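Local coordinates for hydrophilic protein, virA protein (Chromobacterium violaceum, PDB 3BO6) that acts as a phosphothreonine lyase effector, probably cleaving the phosphate from phosphothreonine in host signalling proteins by beta-elimination, at residues Ser41-Ser46 with Phe55-His60; Ala50-Phe55 with Leu103-Asp108; Lys83-Val88 with Tyr188-Asn193. All blocks are in the same frame, centred on the assembly; numbering follows the deposited sequence.

Contact 1: residues Ser41-Ser46 with Phe55-His60; sequences SGMRQS and FQLESH
With chi1 at -63°, S46 holds its OG beside its own backbone N, which places the hydroxyl against the CB of L57, 3.2 Å from OG to CB. L57 is turned in the same sense, with CG on the side of its backbone N (chi1 -46°), and its CD1 also packs against S46 OG. CD2 meets the CE of M43 at 3.9 Å, the two side chains crossing at about a right angle; M43 has a second deposited conformer, so this touch is less certain. Further along, the CB of S59 rests on the O of M43, and S59 OG reaches the O of R44 in a weak bond of 3.4 Å. R44 itself sends its guanidinium to D118. The S46 hydroxyl gives its proton to the O of M43 (OG to O 2.8 Å), and S46 N approaches that same oxygen from the same face of its plane. M43 O therefore takes two bonds at the end of helix 40-44. The stronger polar bonds thus stay within the turn that follows the helix; between the two segments come van der Waals packing and one weak bond, with S59 also backbone-paired to G47.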
loop_
_atom_site.group_PDB
_atom_site.type_symbol
_atom_site.label_atom_id
_atom_site.label_comp_id
_atom_site.label_asym_id
_atom_site.label_seq_id
_atom_site.Cartn_x
_atom_site.Cartn_y
_atom_site.Cartn_z
ATOM N N SER A 41 -17.512 7.390 5.086
ATOM C CA SER A 41 -18.285 7.492 6.318
ATOM C C SER A 41 -18.917 6.147 6.696
ATOM O O SER A 41 -18.999 5.808 7.868
ATOM C CB SER A 41 -19.354 8.576 6.189
ATOM O OG SER A 41 -20.052 8.731 7.410
ATOM N N GLY A 42 -19.338 5.377 5.699
ATOM C CA GLY A 42 -19.890 4.054 5.938
ATOM C C GLY A 42 -18.866 3.080 6.485
ATOM O O GLY A 42 -19.144 2.292 7.398
ATOM N N MET A 43 -17.669 3.118 5.918
ATOM C CA MET A 43 -16.642 2.245 6.446
ATOM C C MET A 43 -16.367 2.524 7.929
ATOM O O MET A 43 -16.040 1.594 8.682
ATOM C CB MET A 43 -15.366 2.302 5.619
ATOM C CG MET A 43 -14.355 1.290 6.102
ATOM S SD MET A 43 -13.115 0.888 4.878
ATOM C CE MET A 43 -12.163 -0.301 5.810
ATOM N N ARG A 44 -16.562 3.760 8.382
ATOM C CA ARG A 44 -16.441 4.069 9.808
ATOM C C ARG A 44 -17.438 3.277 10.659
ATOM O O ARG A 44 -17.195 3.014 11.849
ATOM C CB ARG A 44 -16.644 5.567 10.046
ATOM C CG ARG A 44 -15.644 6.469 9.332
ATOM C CD ARG A 44 -15.787 7.919 9.804
ATOM N NE ARG A 44 -15.306 8.078 11.170
ATOM C CZ ARG A 44 -16.070 8.369 12.218
ATOM N NH1 ARG A 44 -17.372 8.576 12.066
ATOM N NH2 ARG A 44 -15.519 8.473 13.423
ATOM N N GLN A 45 -18.560 2.902 10.057
ATOM C CA GLN A 45 -19.622 2.211 10.778
ATOM C C GLN A 45 -19.474 0.699 10.767
ATOM O O GLN A 45 -20.376 -0.026 11.193
ATOM C CB GLN A 45 -20.989 2.608 10.217
ATOM C CG GLN A 45 -21.285 4.069 10.406
ATOM C CD GLN A 45 -21.232 4.463 11.864
ATOM O OE1 GLN A 45 -21.695 3.716 12.735
ATOM N NE2 GLN A 45 -20.673 5.639 12.146
ATOM N N SER A 46 -18.325 0.218 10.306
ATOM C CA SER A 46 -18.114 -1.218 10.246
ATOM C C SER A 46 -18.136 -1.797 11.638
ATOM O O SER A 46 -18.433 -2.976 11.827
ATOM C CB SER A 46 -16.771 -1.535 9.606
ATOM O OG SER A 46 -16.744 -1.074 8.274
ATOM N N PHE A 55 -13.894 -8.429 1.469
ATOM C CA PHE A 55 -13.009 -7.832 2.465
ATOM C C PHE A 55 -13.770 -7.697 3.793
ATOM O O PHE A 55 -14.888 -7.174 3.824
ATOM C CB PHE A 55 -12.530 -6.440 2.000
ATOM C CG PHE A 55 -11.450 -6.467 0.948
ATOM C CD1 PHE A 55 -11.753 -6.699 -0.390
ATOM C CD2 PHE A 55 -10.123 -6.241 1.294
ATOM C CE1 PHE A 55 -10.738 -6.716 -1.351
ATOM C CE2 PHE A 55 -9.126 -6.247 0.347
ATOM C CZ PHE A 55 -9.420 -6.491 -0.972
ATOM N N GLN A 56 -13.183 -8.199 4.874
ATOM C CA GLN A 56 -13.683 -7.952 6.221
ATOM C C GLN A 56 -13.328 -6.530 6.622
ATOM O O GLN A 56 -12.183 -6.104 6.446
ATOM C CB GLN A 56 -13.035 -8.935 7.195
ATOM C CG GLN A 56 -13.301 -10.402 6.862
ATOM C CD GLN A 56 -12.723 -11.370 7.883
ATOM O OE1 GLN A 56 -12.935 -12.577 7.801
ATOM N NE2 GLN A 56 -11.995 -10.841 8.853
ATOM N N LEU A 57 -14.301 -5.794 7.162
ATOM C CA LEU A 57 -14.091 -4.410 7.559
ATOM C C LEU A 57 -14.200 -4.255 9.072
ATOM O O LEU A 57 -15.064 -4.873 9.701
ATOM C CB LEU A 57 -15.122 -3.497 6.901
ATOM C CG LEU A 57 -15.389 -3.699 5.409
ATOM C CD1 LEU A 57 -16.482 -2.734 4.942
ATOM C CD2 LEU A 57 -14.103 -3.464 4.621
ATOM N N GLU A 58 -13.362 -3.397 9.644
ATOM C CA GLU A 58 -13.371 -3.165 11.089
ATOM C C GLU A 58 -13.117 -1.708 11.400
ATOM O O GLU A 58 -12.218 -1.093 10.829
ATOM C CB GLU A 58 -12.296 -4.017 11.766
ATOM C CG GLU A 58 -12.401 -5.499 11.474
ATOM C CD GLU A 58 -11.088 -6.222 11.697
ATOM O OE1 GLU A 58 -11.116 -7.444 11.947
ATOM O OE2 GLU A 58 -10.028 -5.565 11.625
ATOM N N SER A 59 -13.902 -1.155 12.313
ATOM C CA SER A 59 -13.646 0.191 12.805
ATOM C C SER A 59 -14.310 0.405 14.168
ATOM O O SER A 59 -15.484 0.763 14.237
ATOM C CB SER A 59 -14.167 1.232 11.814
ATOM O OG SER A 59 -13.865 2.543 12.248
ATOM N N HIS A 60 -13.556 0.183 15.239
ATOM C CA HIS A 60 -14.080 0.373 16.588
ATOM C C HIS A 60 -13.066 1.051 17.522
ATOM O O HIS A 60 -11.874 1.096 17.231
ATOM C CB HIS A 60 -14.572 -0.955 17.173
ATOM C CG HIS A 60 -13.528 -2.025 17.209
ATOM N ND1 HIS A 60 -13.540 -3.111 16.361
ATOM C CD2 HIS A 60 -12.431 -2.170 17.990
ATOM C CE1 HIS A 60 -12.502 -3.881 16.620
ATOM N NE2 HIS A 60 -11.809 -3.333 17.605
#

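Contact 2: residues Ala50-Phe55 with Leu103-Asp108; sequences AMSQGF and LLFSVD
F105 and F55 carry most of this contact, in a T-shaped pair: the edge of the F105 ring is directed at the face of the F55 ring, with centroids 5.5 Å apart and planes at 79°. F105 CD2 comes within 3.9 Å of F55 CD1, while CE2 lies near F55 CB. The backbone O of S52 lies 3.7 Å from F105 CD2, oblique to the ring. F55 reaches the end of helix 93-104, its CZ 3.5 Å from the O of L104, a carbonyl that also accepts a bond from the indole of W114. Q53 is the third participant. Its chain bends at chi2 (-75°), and CB and CG touch the O and CB of F105, with Q53 CB 3.6 Å from F105 O; the amide end makes a weak bond to L35 O. Water 1 joins the two backbones, giving one proton to Q53 O (2.6 Å) and the other to F105 O (2.9 Å), and it sits at the edge of the F55 ring, in its plane. Q53 and G54 occupy the corner of a type I' turn, closed by paired backbone bonds between S52 and F55, so the contact is made by a tight beta hairpin. The hairpin joins strands 49-52 and 55-59, and its tip meets the chain just as it leaves helix 93-104 at F105. W114, from strand 113-117, adds a second edge-to-face partner to F105, L57 packs on it from strand 55-59, and A68 and R70 of strand 65-70 lie against F55.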
loop_
_atom_site.group_PDB
_atom_site.type_symbol
_atom_site.label_atom_id
_atom_site.label_comp_id
_atom_site.label_asym_id
_atom_site.label_seq_id
_atom_site.Cartn_x
_atom_site.Cartn_y
_atom_site.Cartn_z
ATOM N N ALA A 50 -17.949 -5.925 9.454
ATOM C CA ALA A 50 -18.797 -5.741 8.280
ATOM C C ALA A 50 -18.042 -6.329 7.106
ATOM O O ALA A 50 -16.866 -6.656 7.246
ATOM C CB ALA A 50 -19.087 -4.274 8.046
ATOM N N MET A 51 -18.710 -6.475 5.970
ATOM C CA MET A 51 -18.088 -7.059 4.777
ATOM C C MET A 51 -18.443 -6.278 3.518
ATOM O O MET A 51 -19.573 -5.788 3.370
ATOM C CB MET A 51 -18.571 -8.498 4.548
ATOM C CG MET A 51 -18.226 -9.499 5.618
ATOM S SD MET A 51 -16.496 -10.003 5.567
ATOM C CE MET A 51 -16.241 -10.414 3.839
ATOM N N SER A 52 -17.482 -6.185 2.602
ATOM C CA SER A 52 -17.764 -5.719 1.248
ATOM C C SER A 52 -16.766 -6.332 0.280
ATOM O O SER A 52 -15.561 -6.302 0.539
ATOM C CB SER A 52 -17.712 -4.200 1.170
ATOM O OG SER A 52 -18.052 -3.768 -0.144
ATOM N N GLN A 53 -17.265 -6.893 -0.817
ATOM C CA GLN A 53 -16.423 -7.455 -1.872
ATOM C C GLN A 53 -15.427 -8.489 -1.359
ATOM O O GLN A 53 -14.311 -8.599 -1.873
ATOM C CB GLN A 53 -15.687 -6.336 -2.613
ATOM C CG GLN A 53 -16.632 -5.335 -3.286
ATOM C CD GLN A 53 -17.261 -5.894 -4.547
ATOM O OE1 GLN A 53 -16.861 -6.951 -5.035
ATOM N NE2 GLN A 53 -18.245 -5.184 -5.086
ATOM N N GLY A 54 -15.817 -9.233 -0.332
ATOM C CA GLY A 54 -14.929 -10.246 0.221
ATOM C C GLY A 54 -13.863 -9.730 1.174
ATOM O O GLY A 54 -13.029 -10.510 1.649
ATOM N N PHE A 55 -13.894 -8.429 1.469
ATOM C CA PHE A 55 -13.009 -7.832 2.465
ATOM C C PHE A 55 -13.770 -7.697 3.793
ATOM O O PHE A 55 -14.888 -7.174 3.824
ATOM C CB PHE A 55 -12.530 -6.440 2.000
ATOM C CG PHE A 55 -11.450 -6.467 0.948
ATOM C CD1 PHE A 55 -11.753 -6.699 -0.390
ATOM C CD2 PHE A 55 -10.123 -6.241 1.294
ATOM C CE1 PHE A 55 -10.738 -6.716 -1.351
ATOM C CE2 PHE A 55 -9.126 -6.247 0.347
ATOM C CZ PHE A 55 -9.420 -6.491 -0.972
ATOM N N LEU A 103 -10.559 0.383 -6.815
ATOM C CA LEU A 103 -9.305 -0.366 -6.839
ATOM C C LEU A 103 -9.058 -1.124 -5.530
ATOM O O LEU A 103 -8.666 -2.283 -5.543
ATOM C CB LEU A 103 -8.122 0.575 -7.128
ATOM C CG LEU A 103 -7.947 0.938 -8.613
ATOM C CD1 LEU A 103 -7.092 2.195 -8.791
ATOM C CD2 LEU A 103 -7.374 -0.238 -9.382
ATOM N N LEU A 104 -9.293 -0.474 -4.396
ATOM C CA LEU A 104 -8.937 -1.103 -3.123
ATOM C C LEU A 104 -9.818 -2.304 -2.784
ATOM O O LEU A 104 -9.410 -3.182 -2.017
ATOM C CB LEU A 104 -8.982 -0.077 -1.987
ATOM C CG LEU A 104 -7.889 0.995 -2.025
ATOM C CD1 LEU A 104 -8.156 2.082 -0.980
ATOM C CD2 LEU A 104 -6.526 0.351 -1.784
ATOM N N PHE A 105 -11.039 -2.333 -3.325
ATOM C CA PHE A 105 -11.941 -3.472 -3.140
ATOM C C PHE A 105 -11.996 -4.376 -4.366
ATOM O O PHE A 105 -12.822 -5.275 -4.438
ATOM C CB PHE A 105 -13.353 -2.998 -2.764
ATOM C CG PHE A 105 -13.453 -2.419 -1.384
ATOM C CD1 PHE A 105 -13.416 -1.049 -1.195
ATOM C CD2 PHE A 105 -13.609 -3.250 -0.281
ATOM C CE1 PHE A 105 -13.493 -0.497 0.091
ATOM C CE2 PHE A 105 -13.683 -2.711 1.009
ATOM C CZ PHE A 105 -13.641 -1.340 1.191
ATOM N N SER A 106 -11.124 -4.142 -5.338
ATOM C CA SER A 106 -11.180 -4.906 -6.585
ATOM C C SER A 106 -10.861 -6.386 -6.398
ATOM O O SER A 106 -9.921 -6.738 -5.673
ATOM C CB SER A 106 -10.194 -4.313 -7.599
ATOM O OG SER A 106 -10.089 -5.120 -8.776
ATOM N N VAL A 107 -11.599 -7.250 -7.101
ATOM C CA VAL A 107 -11.297 -8.681 -7.131
ATOM C C VAL A 107 -9.881 -8.927 -7.682
ATOM O O VAL A 107 -9.263 -9.981 -7.441
ATOM C CB VAL A 107 -12.326 -9.440 -8.002
ATOM C CG1 VAL A 107 -12.311 -8.911 -9.432
ATOM C CG2 VAL A 107 -12.053 -10.932 -7.980
ATOM N N ASP A 108 -9.368 -7.955 -8.431
ATOM C CA ASP A 108 -8.066 -8.069 -9.070
ATOM C C ASP A 108 -6.938 -7.379 -8.303
ATOM O O ASP A 108 -5.789 -7.411 -8.731
ATOM C CB ASP A 108 -8.127 -7.509 -10.504
ATOM C CG ASP A 108 -9.113 -8.254 -11.391
ATOM O OD1 ASP A 108 -9.171 -9.504 -11.329
ATOM O OD2 ASP A 108 -9.839 -7.578 -12.144
HETATM O O HOH W 1 -13.087 -8.137 -4.081
#

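Contact 3: residues Lys83-Val88 with Tyr188-Asn193; sequences KFHISV and YVSYRN. With SO4 (sulfate ion), chain C.
K83 pairs with R192 and H85 with S190 as the hydrogen-bonded pairs of an antiparallel ladder, two bonds to each pair; the short strand axes run at 149° to one another. The H85 N to S190 O and S190 N to H85 O bonds are both 2.9 Å, and S87 N extends the ladder to Y188 O at 2.8 Å. Between these rungs, CA-H...O contacts run from F84 to S190 O and from V189 to H85 O. Water 2 bridges the two segments, donating to Y188 O and S190 OG and hydrogen-bonded to S87 OG; S190 OG also bonds D180, and S87 OG the backbone N of A132.

Ionic and polar contacts gather on the face bearing K83, H85, S190 and R192, round a sulfate. R192 faces it with the edge of its guanidinium; NE to O1 and NH2 to O2 are both 2.9 Å. Each is nearly straight, at 166°. H85 NE2 meets O4 at 2.7 Å, with the sulfur in the plane of the ring, while D180 takes the bond from ND1 and so fixes the ring's rotation. K83, bent at chi3 (-63°), turns NZ to O2 at 2.8 Å; E194 is its salt-bridge partner. R127 and R199 also bind the anion. The sulfate probably comes from the crystallisation liquor; its place among these basic groups is consistent with a site for substrate phosphate.

Apolar packing takes the opposite face: F84 CD2 lies 3.7 Å from V189 CG1, and Y191 CD1 and I86 add to it. This face rests on helices 149-168 and 93-104, through I159 and L166 of the first and L100 of the second. Strand 189-193 is outermost in the seven-stranded sheet, and strand 82-86 stands between it and strand 134-137.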
loop_
_atom_site.group_PDB
_atom_site.type_symbol
_atom_site.label_atom_id
_atom_site.label_comp_id
_atom_site.label_asym_id
_atom_site.label_seq_id
_atom_site.Cartn_x
_atom_site.Cartn_y
_atom_site.Cartn_z
ATOM N N LYS A 83 5.532 -2.015 2.646
ATOM C CA LYS A 83 4.268 -1.296 2.744
ATOM C C LYS A 83 4.326 0.010 1.977
ATOM O O LYS A 83 5.389 0.630 1.797
ATOM C CB LYS A 83 3.882 -1.069 4.211
ATOM C CG LYS A 83 4.742 -0.052 4.938
ATOM C CD LYS A 83 4.707 -0.259 6.479
ATOM C CE LYS A 83 3.324 -0.062 7.055
ATOM N NZ LYS A 83 3.321 -0.359 8.523
ATOM N N PHE A 84 3.154 0.435 1.520
ATOM C CA PHE A 84 3.004 1.739 0.904
ATOM C C PHE A 84 2.109 2.623 1.734
ATOM O O PHE A 84 1.187 2.147 2.395
ATOM C CB PHE A 84 2.341 1.629 -0.478
ATOM C CG PHE A 84 3.112 0.824 -1.471
ATOM C CD1 PHE A 84 2.650 -0.422 -1.886
ATOM C CD2 PHE A 84 4.260 1.336 -2.051
ATOM C CE1 PHE A 84 3.345 -1.166 -2.841
ATOM C CE2 PHE A 84 4.968 0.607 -3.008
ATOM C CZ PHE A 84 4.503 -0.654 -3.392
ATOM N N HIS A 85 2.346 3.924 1.643
ATOM C CA HIS A 85 1.392 4.900 2.137
ATOM C C HIS A 85 0.894 5.689 0.947
ATOM O O HIS A 85 1.571 5.776 -0.092
ATOM C CB HIS A 85 2.075 5.835 3.127
ATOM C CG HIS A 85 2.571 5.147 4.354
ATOM N ND1 HIS A 85 3.910 5.012 4.638
ATOM C CD2 HIS A 85 1.903 4.565 5.381
ATOM C CE1 HIS A 85 4.050 4.369 5.788
ATOM N NE2 HIS A 85 2.848 4.097 6.261
ATOM N N ILE A 86 -0.295 6.265 1.100
ATOM C CA ILE A 86 -0.858 7.193 0.126
ATOM C C ILE A 86 -1.152 8.504 0.846
ATOM O O ILE A 86 -1.816 8.504 1.892
ATOM C CB ILE A 86 -2.160 6.664 -0.501
ATOM C CG1 ILE A 86 -1.972 5.226 -0.996
ATOM C CG2 ILE A 86 -2.600 7.583 -1.660
ATOM C CD1 ILE A 86 -3.247 4.603 -1.585
ATOM N N SER A 87 -0.636 9.611 0.319
ATOM C CA SER A 87 -0.795 10.923 0.956
ATOM C C SER A 87 -1.634 11.858 0.096
ATOM O O SER A 87 -1.259 12.177 -1.043
ATOM C CB SER A 87 0.572 11.574 1.204
ATOM O OG SER A 87 1.368 10.764 2.039
ATOM N N VAL A 88 -2.775 12.273 0.632
ATOM C CA VAL A 88 -3.579 13.315 0.003
ATOM C C VAL A 88 -3.724 14.506 0.947
ATOM O O VAL A 88 -3.327 14.447 2.127
ATOM C CB VAL A 88 -4.967 12.787 -0.421
ATOM C CG1 VAL A 88 -4.829 11.636 -1.418
ATOM C CG2 VAL A 88 -5.794 12.366 0.793
ATOM N N TYR A 188 1.670 10.697 -4.964
ATOM C CA TYR A 188 0.854 10.394 -3.772
ATOM C C TYR A 188 1.403 9.228 -2.952
ATOM O O TYR A 188 1.275 9.199 -1.728
ATOM C CB TYR A 188 -0.583 10.044 -4.178
ATOM C CG TYR A 188 -1.269 11.058 -5.050
ATOM C CD1 TYR A 188 -2.078 12.054 -4.485
ATOM C CD2 TYR A 188 -1.167 10.995 -6.436
ATOM C CE1 TYR A 188 -2.733 12.989 -5.289
ATOM C CE2 TYR A 188 -1.819 11.928 -7.246
ATOM C CZ TYR A 188 -2.591 12.912 -6.659
ATOM O OH TYR A 188 -3.249 13.820 -7.462
ATOM N N VAL A 189 1.984 8.247 -3.627
ATOM C CA VAL A 189 2.436 7.021 -2.990
ATOM C C VAL A 189 3.876 7.131 -2.493
ATOM O O VAL A 189 4.731 7.774 -3.129
ATOM C CB VAL A 189 2.300 5.832 -3.964
ATOM C CG1 VAL A 189 2.885 4.562 -3.361
ATOM C CG2 VAL A 189 0.827 5.623 -4.351
ATOM N N SER A 190 4.132 6.510 -1.344
ATOM C CA SER A 190 5.502 6.364 -0.839
ATOM C C SER A 190 5.678 5.009 -0.182
ATOM O O SER A 190 4.693 4.290 0.044
ATOM C CB SER A 190 5.894 7.514 0.099
ATOM O OG SER A 190 5.030 7.568 1.224
ATOM N N TYR A 191 6.921 4.650 0.111
ATOM C CA TYR A 191 7.266 3.300 0.556
ATOM C C TYR A 191 8.191 3.261 1.764
ATOM O O TYR A 191 9.067 4.114 1.917
ATOM C CB TYR A 191 8.006 2.612 -0.591
ATOM C CG TYR A 191 8.715 1.316 -0.207
ATOM C CD1 TYR A 191 8.012 0.115 -0.133
ATOM C CD2 TYR A 191 10.082 1.307 0.089
ATOM C CE1 TYR A 191 8.664 -1.076 0.195
ATOM C CE2 TYR A 191 10.729 0.123 0.435
ATOM C CZ TYR A 191 10.019 -1.051 0.475
ATOM O OH TYR A 191 10.675 -2.232 0.806
ATOM N N ARG A 192 8.011 2.252 2.604
ATOM C CA ARG A 192 9.092 1.841 3.503
ATOM C C ARG A 192 9.004 0.356 3.786
ATOM O O ARG A 192 7.984 -0.293 3.503
ATOM C CB ARG A 192 9.159 2.652 4.811
ATOM C CG ARG A 192 8.120 2.273 5.846
ATOM C CD ARG A 192 8.215 3.157 7.112
ATOM N NE ARG A 192 7.474 2.579 8.245
ATOM C CZ ARG A 192 8.008 1.729 9.111
ATOM N NH1 ARG A 192 9.291 1.371 8.991
ATOM N NH2 ARG A 192 7.263 1.243 10.102
ATOM N N ASN A 193 10.096 -0.198 4.305
ATOM C CA ASN A 193 10.092 -1.575 4.781
ATOM C C ASN A 193 10.181 -1.655 6.300
ATOM O O ASN A 193 11.118 -1.134 6.896
ATOM C CB ASN A 193 11.230 -2.380 4.147
ATOM C CG ASN A 193 11.210 -3.823 4.603
ATOM O OD1 ASN A 193 11.613 -4.118 5.734
ATOM N ND2 ASN A 193 10.685 -4.714 3.775
HETATM S S SO4 C . 3.890 3.024 9.450
HETATM O O1 SO4 C . 4.894 3.750 8.645
HETATM O O2 SO4 C . 4.467 1.793 9.971
HETATM O O3 SO4 C . 3.476 3.868 10.556
HETATM O O4 SO4 C . 2.741 2.678 8.611
HETATM O O HOH W 2 2.543 8.782 0.822
#

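How the contacts relate
From the N terminus, helix 40-44 runs into strand 49-52 and its hairpin partner 55-59, and contact 1 closes this short loop. Contact 2 opens within that loop, at 50-55, and closes only at 103-108, so the two cross; they share F55 and touch through the backbone of L57 and A50. Contact 3 opens at 83-88, inside the span of contact 2, and closes at 188-193, so these two cross as well, while contacts 1 and 3 follow in series. Together they tie one edge of the sheet to helices 40-44 and 93-104, and build the other edge, where the sulfate sits. The centres of contacts 1 and 3 are about 22 Å apart.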